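PDB 4TVM: citrate synthase, which condenses oxaloacetate with acetyl-CoA and water to give citrate and free CoA, the entry step of the Krebs cycle. Local coordinates for residues R109-M115 and I165-K170; E118-F124 and P186-P190; F200-F205 and A375-P379. All blocks are in the same frame, centred on the assembly; numbering follows the deposited sequence.

Contact 1: R109-M115 and I165-K170; sequences RIQRHTM and IRLLAK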
loop_
_atom_site.group_PDB
_atom_site.type_symbol
_atom_site.label_atom_id
_atom_site.label_comp_id
_atom_site.label_asym_id
_atom_site.label_seq_id
_atom_site.Cartn_x
_atom_site.Cartn_y
_atom_site.Cartn_z
ATOM N N ARG A 109 -5.989 -12.269 25.914
ATOM C CA ARG A 109 -4.731 -12.020 25.227
ATOM C C ARG A 109 -4.679 -10.599 24.662
ATOM O O ARG A 109 -3.667 -9.907 24.770
ATOM C CB ARG A 109 -4.555 -13.069 24.120
ATOM C CG ARG A 109 -3.114 -13.409 23.771
ATOM C CD ARG A 109 -3.039 -14.618 22.835
ATOM N NE ARG A 109 -2.991 -15.885 23.577
ATOM C CZ ARG A 109 -3.830 -16.916 23.447
ATOM N NH1 ARG A 109 -4.847 -16.900 22.577
ATOM N NH2 ARG A 109 -3.649 -17.991 24.211
ATOM N N ILE A 110 -5.784 -10.147 24.089
ATOM C CA ILE A 110 -5.863 -8.787 23.571
ATOM C C ILE A 110 -5.869 -7.787 24.720
ATOM O O ILE A 110 -5.320 -6.697 24.590
ATOM C CB ILE A 110 -7.144 -8.586 22.729
ATOM C CG1 ILE A 110 -7.070 -9.394 21.442
ATOM C CG2 ILE A 110 -7.368 -7.118 22.388
ATOM C CD1 ILE A 110 -8.403 -9.502 20.736
ATOM N N GLN A 111 -6.504 -8.126 25.837
ATOM C CA GLN A 111 -6.709 -7.126 26.889
ATOM C C GLN A 111 -5.385 -6.780 27.538
ATOM O O GLN A 111 -5.205 -5.685 28.058
ATOM C CB GLN A 111 -7.722 -7.617 27.940
ATOM C CG GLN A 111 -8.600 -6.524 28.525
ATOM C CD GLN A 111 -9.379 -5.745 27.467
ATOM O OE1 GLN A 111 -9.316 -4.518 27.407
ATOM N NE2 GLN A 111 -10.117 -6.459 26.628
ATOM N N ARG A 112 -4.440 -7.708 27.483
ATOM C CA ARG A 112 -3.159 -7.510 28.149
ATOM C C ARG A 112 -2.088 -6.908 27.210
ATOM O O ARG A 112 -0.972 -6.704 27.646
ATOM C CB ARG A 112 -2.699 -8.812 28.881
ATOM C CG ARG A 112 -2.436 -10.034 28.000
ATOM C CD ARG A 112 -2.245 -11.344 28.797
ATOM N NE ARG A 112 -1.856 -12.461 27.908
ATOM C CZ ARG A 112 -0.653 -12.613 27.331
ATOM N NH1 ARG A 112 0.309 -11.734 27.551
ATOM N NH2 ARG A 112 -0.397 -13.652 26.527
ATOM N N HIS A 113 -2.446 -6.563 25.970
ATOM C CA HIS A 113 -1.505 -5.929 25.017
ATOM C C HIS A 113 -1.919 -4.551 24.490
ATOM O O HIS A 113 -1.426 -4.100 23.443
ATOM C CB HIS A 113 -1.262 -6.843 23.803
ATOM C CG HIS A 113 -0.429 -8.051 24.104
ATOM N ND1 HIS A 113 -0.915 -9.130 24.808
ATOM C CD2 HIS A 113 0.851 -8.350 23.794
ATOM C CE1 HIS A 113 0.034 -10.043 24.923
ATOM N NE2 HIS A 113 1.114 -9.594 24.312
ATOM N N THR A 114 -2.789 -3.861 25.216
ATOM C CA THR A 114 -3.339 -2.612 24.734
ATOM C C THR A 114 -2.478 -1.420 25.026
ATOM O O THR A 114 -2.718 -0.333 24.479
ATOM C CB THR A 114 -4.692 -2.315 25.371
ATOM O OG1 THR A 114 -4.587 -2.517 26.772
ATOM C CG2 THR A 114 -5.779 -3.208 24.800
ATOM N N MET A 115 -1.515 -1.578 25.924
ATOM C CA MET A 115 -0.619 -0.484 26.233
ATOM C C MET A 115 0.505 -0.486 25.213
ATOM O O MET A 115 1.066 -1.536 24.935
ATOM C CB MET A 115 -0.046 -0.640 27.628
ATOM C CG MET A 115 0.160 0.696 28.321
ATOM S SD MET A 115 0.670 0.579 30.036
ATOM C CE MET A 115 -0.899 0.092 30.785
ATOM N N ILE A 165 -2.258 -10.202 17.598
ATOM C CA ILE A 165 -2.742 -9.728 18.881
ATOM C C ILE A 165 -2.373 -8.277 19.089
ATOM O O ILE A 165 -3.236 -7.436 19.343
ATOM C CB ILE A 165 -2.195 -10.596 20.045
ATOM C CG1 ILE A 165 -2.608 -12.064 19.865
ATOM C CG2 ILE A 165 -2.745 -10.118 21.361
ATOM C CD1 ILE A 165 -4.096 -12.246 19.538
ATOM N N ARG A 166 -1.082 -7.988 18.993
ATOM C CA ARG A 166 -0.586 -6.617 19.134
ATOM C C ARG A 166 -1.350 -5.598 18.292
ATOM O O ARG A 166 -1.594 -4.481 18.736
ATOM C CB ARG A 166 0.881 -6.567 18.751
ATOM C CG ARG A 166 1.810 -6.625 19.934
ATOM C CD ARG A 166 3.126 -7.265 19.593
ATOM N NE ARG A 166 3.964 -7.284 20.772
ATOM C CZ ARG A 166 5.228 -7.692 20.789
ATOM N NH1 ARG A 166 5.815 -8.116 19.666
ATOM N NH2 ARG A 166 5.905 -7.671 21.937
ATOM N N LEU A 167 -1.724 -5.966 17.078
ATOM C CA LEU A 167 -2.482 -5.046 16.212
ATOM C C LEU A 167 -3.904 -4.873 16.679
ATOM O O LEU A 167 -4.414 -3.765 16.713
ATOM C CB LEU A 167 -2.500 -5.548 14.766
ATOM C CG LEU A 167 -1.362 -5.033 13.881
ATOM C CD1 LEU A 167 -1.115 -5.959 12.705
ATOM C CD2 LEU A 167 -1.708 -3.645 13.384
ATOM N N LEU A 168 -4.565 -5.969 17.010
ATOM C CA LEU A 168 -5.954 -5.876 17.446
ATOM C C LEU A 168 -6.060 -5.105 18.753
ATOM O O LEU A 168 -7.035 -4.386 18.977
ATOM C CB LEU A 168 -6.555 -7.263 17.631
ATOM C CG LEU A 168 -6.926 -7.958 16.338
ATOM C CD1 LEU A 168 -7.175 -9.423 16.647
ATOM C CD2 LEU A 168 -8.161 -7.309 15.737
ATOM N N ALA A 169 -5.060 -5.264 19.619
ATOM C CA ALA A 169 -5.056 -4.553 20.918
ATOM C C ALA A 169 -4.657 -3.121 20.760
ATOM O O ALA A 169 -5.331 -2.243 21.262
ATOM C CB ALA A 169 -4.119 -5.205 21.914
ATOM N N LYS A 170 -3.531 -2.891 20.092
ATOM C CA LYS A 170 -2.905 -1.564 20.098
ATOM C C LYS A 170 -3.450 -0.547 19.106
ATOM O O LYS A 170 -3.239 0.641 19.301
ATOM C CB LYS A 170 -1.414 -1.682 19.885
ATOM C CG LYS A 170 -0.775 -2.551 20.920
ATOM C CD LYS A 170 0.735 -2.451 20.878
ATOM C CE LYS A 170 1.289 -2.920 22.222
ATOM N NZ LYS A 170 1.589 -4.360 22.149
#

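Contact 2: E118-F124 and P186-P190; sequences EDLKRFF and PFLYP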
loop_
_atom_site.group_PDB
_atom_site.type_symbol
_atom_site.label_atom_id
_atom_site.label_comp_id
_atom_site.label_asym_id
_atom_site.label_seq_id
_atom_site.Cartn_x
_atom_site.Cartn_y
_atom_site.Cartn_z
ATOM N N GLU A 118 5.974 3.050 26.157
ATOM C CA GLU A 118 6.029 4.471 26.517
ATOM C C GLU A 118 6.724 5.384 25.488
ATOM O O GLU A 118 6.304 6.541 25.303
ATOM C CB GLU A 118 6.722 4.660 27.861
ATOM C CG GLU A 118 5.778 4.626 29.048
ATOM C CD GLU A 118 4.814 5.779 29.014
ATOM O OE1 GLU A 118 3.615 5.526 28.780
ATOM O OE2 GLU A 118 5.263 6.930 29.178
ATOM N N ASP A 119 7.800 4.900 24.860
ATOM C CA ASP A 119 8.446 5.659 23.785
ATOM C C ASP A 119 7.550 5.845 22.565
ATOM O O ASP A 119 7.556 6.904 21.926
ATOM C CB ASP A 119 9.738 5.007 23.351
ATOM C CG ASP A 119 10.848 5.163 24.352
ATOM O OD1 ASP A 119 10.648 5.738 25.440
ATOM O OD2 ASP A 119 11.948 4.680 24.034
ATOM N N LEU A 120 6.779 4.814 22.242
ATOM C CA LEU A 120 5.811 4.902 21.148
ATOM C C LEU A 120 4.685 5.805 21.518
ATOM O O LEU A 120 4.155 6.519 20.679
ATOM C CB LEU A 120 5.263 3.545 20.736
ATOM C CG LEU A 120 4.345 3.671 19.516
ATOM C CD1 LEU A 120 5.135 4.125 18.311
ATOM C CD2 LEU A 120 3.597 2.382 19.212
ATOM N N LYS A 121 4.339 5.822 22.781
ATOM C CA LYS A 121 3.422 6.857 23.293
ATOM C C LYS A 121 3.988 8.242 23.120
ATOM O O LYS A 121 3.329 9.101 22.568
ATOM C CB LYS A 121 3.155 6.626 24.764
ATOM C CG LYS A 121 1.941 7.343 25.296
ATOM C CD LYS A 121 2.018 7.473 26.802
ATOM C CE LYS A 121 0.760 8.094 27.379
ATOM N NZ LYS A 121 1.091 9.153 28.353
ATOM N N ARG A 122 5.230 8.446 23.583
ATOM C CA ARG A 122 5.915 9.737 23.489
ATOM C C ARG A 122 6.070 10.251 22.053
ATOM O O ARG A 122 5.951 11.433 21.807
ATOM C CB ARG A 122 7.295 9.630 24.126
ATOM C CG ARG A 122 7.332 9.781 25.640
ATOM C CD ARG A 122 8.653 9.253 26.200
ATOM N NE ARG A 122 9.808 9.792 25.479
ATOM C CZ ARG A 122 11.080 9.483 25.743
ATOM N NH1 ARG A 122 11.391 8.632 26.721
ATOM N NH2 ARG A 122 12.053 10.043 25.027
ATOM N N PHE A 123 6.367 9.350 21.121
ATOM C CA PHE A 123 6.466 9.640 19.691
ATOM C C PHE A 123 5.299 10.434 19.111
ATOM O O PHE A 123 5.467 11.127 18.128
ATOM C CB PHE A 123 6.557 8.301 18.988
ATOM C CG PHE A 123 6.712 8.371 17.500
ATOM C CD1 PHE A 123 5.599 8.357 16.681
ATOM C CD2 PHE A 123 7.965 8.318 16.928
ATOM C CE1 PHE A 123 5.727 8.350 15.302
ATOM C CE2 PHE A 123 8.110 8.322 15.546
ATOM C CZ PHE A 123 6.984 8.328 14.729
ATOM N N PHE A 124 4.120 10.359 19.734
ATOM C CA PHE A 124 3.029 11.277 19.392
ATOM C C PHE A 124 3.387 12.738 19.628
ATOM O O PHE A 124 2.772 13.646 19.044
ATOM C CB PHE A 124 1.744 10.917 20.152
ATOM C CG PHE A 124 0.992 9.715 19.568
ATOM C CD1 PHE A 124 1.315 8.412 19.946
ATOM C CD2 PHE A 124 -0.034 9.902 18.663
ATOM C CE1 PHE A 124 0.632 7.323 19.437
ATOM C CE2 PHE A 124 -0.736 8.830 18.158
ATOM C CZ PHE A 124 -0.404 7.532 18.545
ATOM N N PRO A 186 -4.991 15.334 27.089
ATOM C CA PRO A 186 -4.112 14.334 27.650
ATOM C C PRO A 186 -4.443 12.978 27.133
ATOM O O PRO A 186 -5.604 12.685 26.853
ATOM C CB PRO A 186 -4.433 14.356 29.148
ATOM C CG PRO A 186 -5.193 15.566 29.397
ATOM C CD PRO A 186 -5.566 16.222 28.118
ATOM N N PHE A 187 -3.451 12.126 27.028
ATOM C CA PHE A 187 -3.762 10.753 26.710
ATOM C C PHE A 187 -4.127 10.110 28.014
ATOM O O PHE A 187 -3.529 10.414 29.020
ATOM C CB PHE A 187 -2.585 10.003 26.123
ATOM C CG PHE A 187 -2.094 10.532 24.798
ATOM C CD1 PHE A 187 -2.707 11.597 24.125
ATOM C CD2 PHE A 187 -1.015 9.925 24.197
ATOM C CE1 PHE A 187 -2.220 12.026 22.888
ATOM C CE2 PHE A 187 -0.539 10.355 22.981
ATOM C CZ PHE A 187 -1.141 11.403 22.322
ATOM N N LEU A 188 -5.103 9.210 27.995
ATOM C CA LEU A 188 -5.368 8.315 29.142
ATOM C C LEU A 188 -4.708 6.966 28.897
ATOM O O LEU A 188 -4.148 6.743 27.828
ATOM C CB LEU A 188 -6.886 8.127 29.332
ATOM C CG LEU A 188 -7.567 9.101 30.308
ATOM C CD1 LEU A 188 -7.070 10.512 30.073
ATOM C CD2 LEU A 188 -9.098 9.060 30.218
ATOM N N TYR A 189 -4.797 6.058 29.878
ATOM C CA TYR A 189 -4.356 4.673 29.702
ATOM C C TYR A 189 -5.512 3.683 29.706
ATOM O O TYR A 189 -6.567 4.021 30.164
ATOM C CB TYR A 189 -3.384 4.306 30.791
ATOM C CG TYR A 189 -2.047 4.956 30.613
ATOM C CD1 TYR A 189 -1.066 4.375 29.801
ATOM C CD2 TYR A 189 -1.747 6.147 31.255
ATOM C CE1 TYR A 189 0.178 4.974 29.641
ATOM C CE2 TYR A 189 -0.524 6.740 31.114
ATOM C CZ TYR A 189 0.428 6.154 30.306
ATOM O OH TYR A 189 1.643 6.764 30.193
ATOM N N PRO A 190 -5.322 2.471 29.155
ATOM C CA PRO A 190 -6.278 1.364 29.315
ATOM C C PRO A 190 -6.710 1.069 30.750
ATOM O O PRO A 190 -5.889 1.093 31.648
ATOM C CB PRO A 190 -5.507 0.158 28.765
ATOM C CG PRO A 190 -4.631 0.737 27.713
ATOM C CD PRO A 190 -4.333 2.165 28.096
#

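Contact 3: F200-F205 and A375-P379; sequences FLRLTF and ALGFP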
loop_
_atom_site.group_PDB
_atom_site.type_symbol
_atom_site.label_atom_id
_atom_site.label_comp_id
_atom_site.label_asym_id
_atom_site.label_seq_id
_atom_site.Cartn_x
_atom_site.Cartn_y
_atom_site.Cartn_z
ATOM N N PHE A 200 -11.874 1.718 24.363
ATOM C CA PHE A 200 -11.520 2.594 23.264
ATOM C C PHE A 200 -12.237 3.920 23.411
ATOM O O PHE A 200 -11.657 4.974 23.177
ATOM C CB PHE A 200 -11.830 1.965 21.907
ATOM C CG PHE A 200 -11.895 2.974 20.792
ATOM C CD1 PHE A 200 -10.744 3.649 20.375
ATOM C CD2 PHE A 200 -13.100 3.276 20.174
ATOM C CE1 PHE A 200 -10.804 4.595 19.373
ATOM C CE2 PHE A 200 -13.156 4.216 19.164
ATOM C CZ PHE A 200 -12.013 4.886 18.765
ATOM N N LEU A 201 -13.501 3.865 23.804
ATOM C CA LEU A 201 -14.311 5.073 23.957
ATOM C C LEU A 201 -13.836 5.981 25.086
ATOM O O LEU A 201 -13.978 7.197 25.015
ATOM C CB LEU A 201 -15.774 4.697 24.167
ATOM C CG LEU A 201 -16.617 4.470 22.903
ATOM C CD1 LEU A 201 -17.899 3.707 23.225
ATOM C CD2 LEU A 201 -16.977 5.812 22.285
ATOM N N ARG A 202 -13.308 5.404 26.143
ATOM C CA ARG A 202 -12.718 6.193 27.237
ATOM C C ARG A 202 -11.449 6.887 26.796
ATOM O O ARG A 202 -11.179 8.024 27.189
ATOM C CB ARG A 202 -12.342 5.290 28.411
ATOM C CG ARG A 202 -12.112 6.029 29.722
ATOM C CD ARG A 202 -11.627 5.110 30.835
ATOM N NE ARG A 202 -10.805 5.806 31.832
ATOM C CZ ARG A 202 -9.475 5.695 31.945
ATOM N NH1 ARG A 202 -8.768 4.945 31.092
ATOM N NH2 ARG A 202 -8.830 6.361 32.900
ATOM N N LEU A 203 -10.638 6.158 26.019
ATOM C CA LEU A 203 -9.345 6.656 25.586
ATOM C C LEU A 203 -9.583 7.837 24.682
ATOM O O LEU A 203 -8.782 8.758 24.635
ATOM C CB LEU A 203 -8.613 5.612 24.807
ATOM C CG LEU A 203 -7.988 4.473 25.572
ATOM C CD1 LEU A 203 -7.300 3.553 24.562
ATOM C CD2 LEU A 203 -6.995 5.009 26.555
ATOM N N THR A 204 -10.697 7.782 23.968
ATOM C CA THR A 204 -11.070 8.787 22.990
ATOM C C THR A 204 -11.710 9.977 23.645
ATOM O O THR A 204 -11.419 11.117 23.293
ATOM C CB THR A 204 -12.092 8.201 22.025
ATOM O OG1 THR A 204 -11.635 6.917 21.599
ATOM C CG2 THR A 204 -12.264 9.072 20.811
ATOM N N PHE A 205 -12.578 9.713 24.608
ATOM C CA PHE A 205 -13.420 10.751 25.167
ATOM C C PHE A 205 -13.164 11.058 26.623
ATOM O O PHE A 205 -13.633 12.049 27.117
ATOM C CB PHE A 205 -14.890 10.341 24.972
ATOM C CG PHE A 205 -15.304 10.317 23.530
ATOM C CD1 PHE A 205 -15.184 11.475 22.748
ATOM C CD2 PHE A 205 -15.772 9.165 22.947
ATOM C CE1 PHE A 205 -15.544 11.475 21.421
ATOM C CE2 PHE A 205 -16.137 9.163 21.614
ATOM C CZ PHE A 205 -16.018 10.316 20.850
ATOM N N ALA A 375 -23.095 11.572 15.668
ATOM C CA ALA A 375 -24.005 11.421 16.805
ATOM C C ALA A 375 -23.296 10.959 18.073
ATOM O O ALA A 375 -23.616 11.424 19.155
ATOM C CB ALA A 375 -25.138 10.458 16.465
ATOM N N LEU A 376 -22.326 10.063 17.938
ATOM C CA LEU A 376 -21.580 9.564 19.104
ATOM C C LEU A 376 -20.489 10.537 19.530
ATOM O O LEU A 376 -19.738 10.243 20.476
ATOM C CB LEU A 376 -20.963 8.182 18.828
ATOM C CG LEU A 376 -21.882 7.160 18.132
ATOM C CD1 LEU A 376 -21.160 5.872 17.764
ATOM C CD2 LEU A 376 -23.111 6.860 18.982
ATOM N N GLY A 377 -20.383 11.676 18.837
ATOM C CA GLY A 377 -19.373 12.689 19.171
ATOM C C GLY A 377 -18.055 12.603 18.401
ATOM O O GLY A 377 -17.080 13.310 18.728
ATOM N N PHE A 378 -18.004 11.752 17.372
ATOM C CA PHE A 378 -16.797 11.636 16.581
ATOM C C PHE A 378 -16.785 12.755 15.571
ATOM O O PHE A 378 -17.798 12.993 14.888
ATOM C CB PHE A 378 -16.709 10.276 15.898
ATOM C CG PHE A 378 -16.437 9.132 16.857
ATOM C CD1 PHE A 378 -15.204 9.013 17.474
ATOM C CD2 PHE A 378 -17.412 8.206 17.151
ATOM C CE1 PHE A 378 -14.955 7.997 18.360
ATOM C CE2 PHE A 378 -17.169 7.178 18.033
ATOM C CZ PHE A 378 -15.935 7.076 18.643
ATOM N N PRO A 379 -15.643 13.461 15.466
ATOM C CA PRO A 379 -15.505 14.494 14.493
ATOM C C PRO A 379 -15.155 13.879 13.143
ATOM O O PRO A 379 -14.618 12.761 13.088
ATOM C CB PRO A 379 -14.347 15.307 15.033
ATOM C CG PRO A 379 -13.485 14.325 15.772
ATOM C CD PRO A 379 -14.397 13.239 16.241
#

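Contact 1: R109-M115 and I165-K170
Ile-110 and His-113 on one side, Ile-165 and Ala-169 on the other, make a buried helix-to-helix contact in the largely helical citrate synthase fold, where the last turn of helix 100-111 and the loop leaving it rest on helix 159-182. The case illustrates how a helix end and the loop after it can share one buried surface with a neighbouring helix. The nearest backbones belong to Thr-114 and Ala-169, their CA atoms 4.6 Å apart, an approach that the small alanine permits. Its CB faces two carbonyls, Ile-110 O and His-113 O. In Ile-110, CG1 lies beside the backbone N (chi1 -68°), which puts CG2 anti to it and 3.8 Å from Ala-169 CB. One turn back, Ile-165 CG2 sits over one face of the His-113 imidazole, 4.0 Å from its ND1, and CG1 of the same isoleucine meets the aliphatic CD of Arg-109 at 3.9 Å. The imidazole is pinned from within its own segment: ND1 gives a hydrogen bond of 2.9 Å to Arg-109 O, approached nearly along the C=O axis, though that oxygen lies 25° out of the ring plane. A carbonyl of the helix's final turn thus gains a side-chain donor. Leu-167, pointing away, packs on helices 251-262 and 383-403, while Leu-168, also near Ile-110 CD1, touches helices 85-94 and 383-403. Lys-170 runs past the exit loop instead, its chain bending at the last torsion, with NZ near the plane of the His-113 ring, at its edge.

Contact 2: E118-F124 and P186-P190
Lys-121 and Phe-187 mark the closest backbone approach, their CA atoms 8.9 Å apart, so the short helix 118-122 and the irregular loop 186-190 are bridged by side chains alone. Two kinds of bridge lie next to each other. Towards the interior, Phe-187 turns its edge to the face of Phe-124 in a T-shaped pair, ring centroids 5.4 Å apart and planes at 90°; CZ of Phe-187 also reaches CB of Phe-124 at 3.6 Å. Val-136 and Val-140 of helix 133-147 touch the Phe-124 side chain, and Tyr-177 of helix 159-182 stacks on Phe-187. Towards the surface, Lys-121 leaves its helix with CG anti to the backbone N (chi1 -163°) and stretches past Phe-187, the two chains running in opposite directions, until NZ gives a hydrogen bond of 3.1 Å to Tyr-189 OH. That hydroxyl in turn donates to Glu-118 OE1 over 2.7 Å, meeting the carboxylate from above its plane, 37° out of it. Tyr-189 OH is therefore both acceptor and donor, linking a lysine and a glutamate one helical turn apart, and the lysine would probably make the phenol a stronger donor to the glutamate.

Contact 3: F200-F205 and A375-P379
Phe-200 O, inside helix 196-205, is gripped twice by Thr-204: the backbone N donates at 3.1 Å, and OG1 reaches the same oxygen from the opposite face of the carbonyl plane. The second bond comes in 34° off that plane, and its modelled length is doubtfully short. With OG1 held there, beside the backbone N (chi1 -47°), CG2 of Thr-204 falls anti to that N, over the centre of the Phe-205 ring and also 3.8 Å from CE1 of Phe-378. The partner segment is the turn that closes helix 367-375 with a Schellman motif, in which Gly-377 takes a phi of 94° and the chain swings towards helix 383-403. Phe-378, just beyond the glycine, sends its ring back across the gap. Phe-205 CZ stands over one face of it, off centre towards the rim, the two rings obliquely set with centroids 5.0 Å apart. Phe-200 CE2 and Leu-201 CD2 both come to 4.0 Å from Phe-378 CZ, and Leu-386 of helix 383-403 packs on the Phe-378 side chain. Beside this ring pair, Gly-377 O lies near the plane of the Phe-205 ring, at its edge, 3.6 Å from CE1.

How the contacts relate
Burial and chemistry change together across the three contacts. Contact 1, mostly buried, joins a helix end and its exit loop to a second helix through aliphatic groups, an alanine and an imidazole; contact 2, at the surface, adds charged and hydroxyl partners to an aromatic pair; contact 3, partly buried, is almost wholly apolar across its gap. Helix 159-182 unites them, forming one side of contact 1 and lending Tyr-177 to contact 2 and Ala-176 and Tyr-179 to contact 3. Contacts 1 and 2 touch where Thr-114 meets Pro-190, and contacts 2 and 3 where Arg-202 NH1 makes a weak bond to Tyr-189 O. Of the three, contact 2 alone borders the second subunit, whose Phe-123 and Phe-127 meet Phe-123 of this chain.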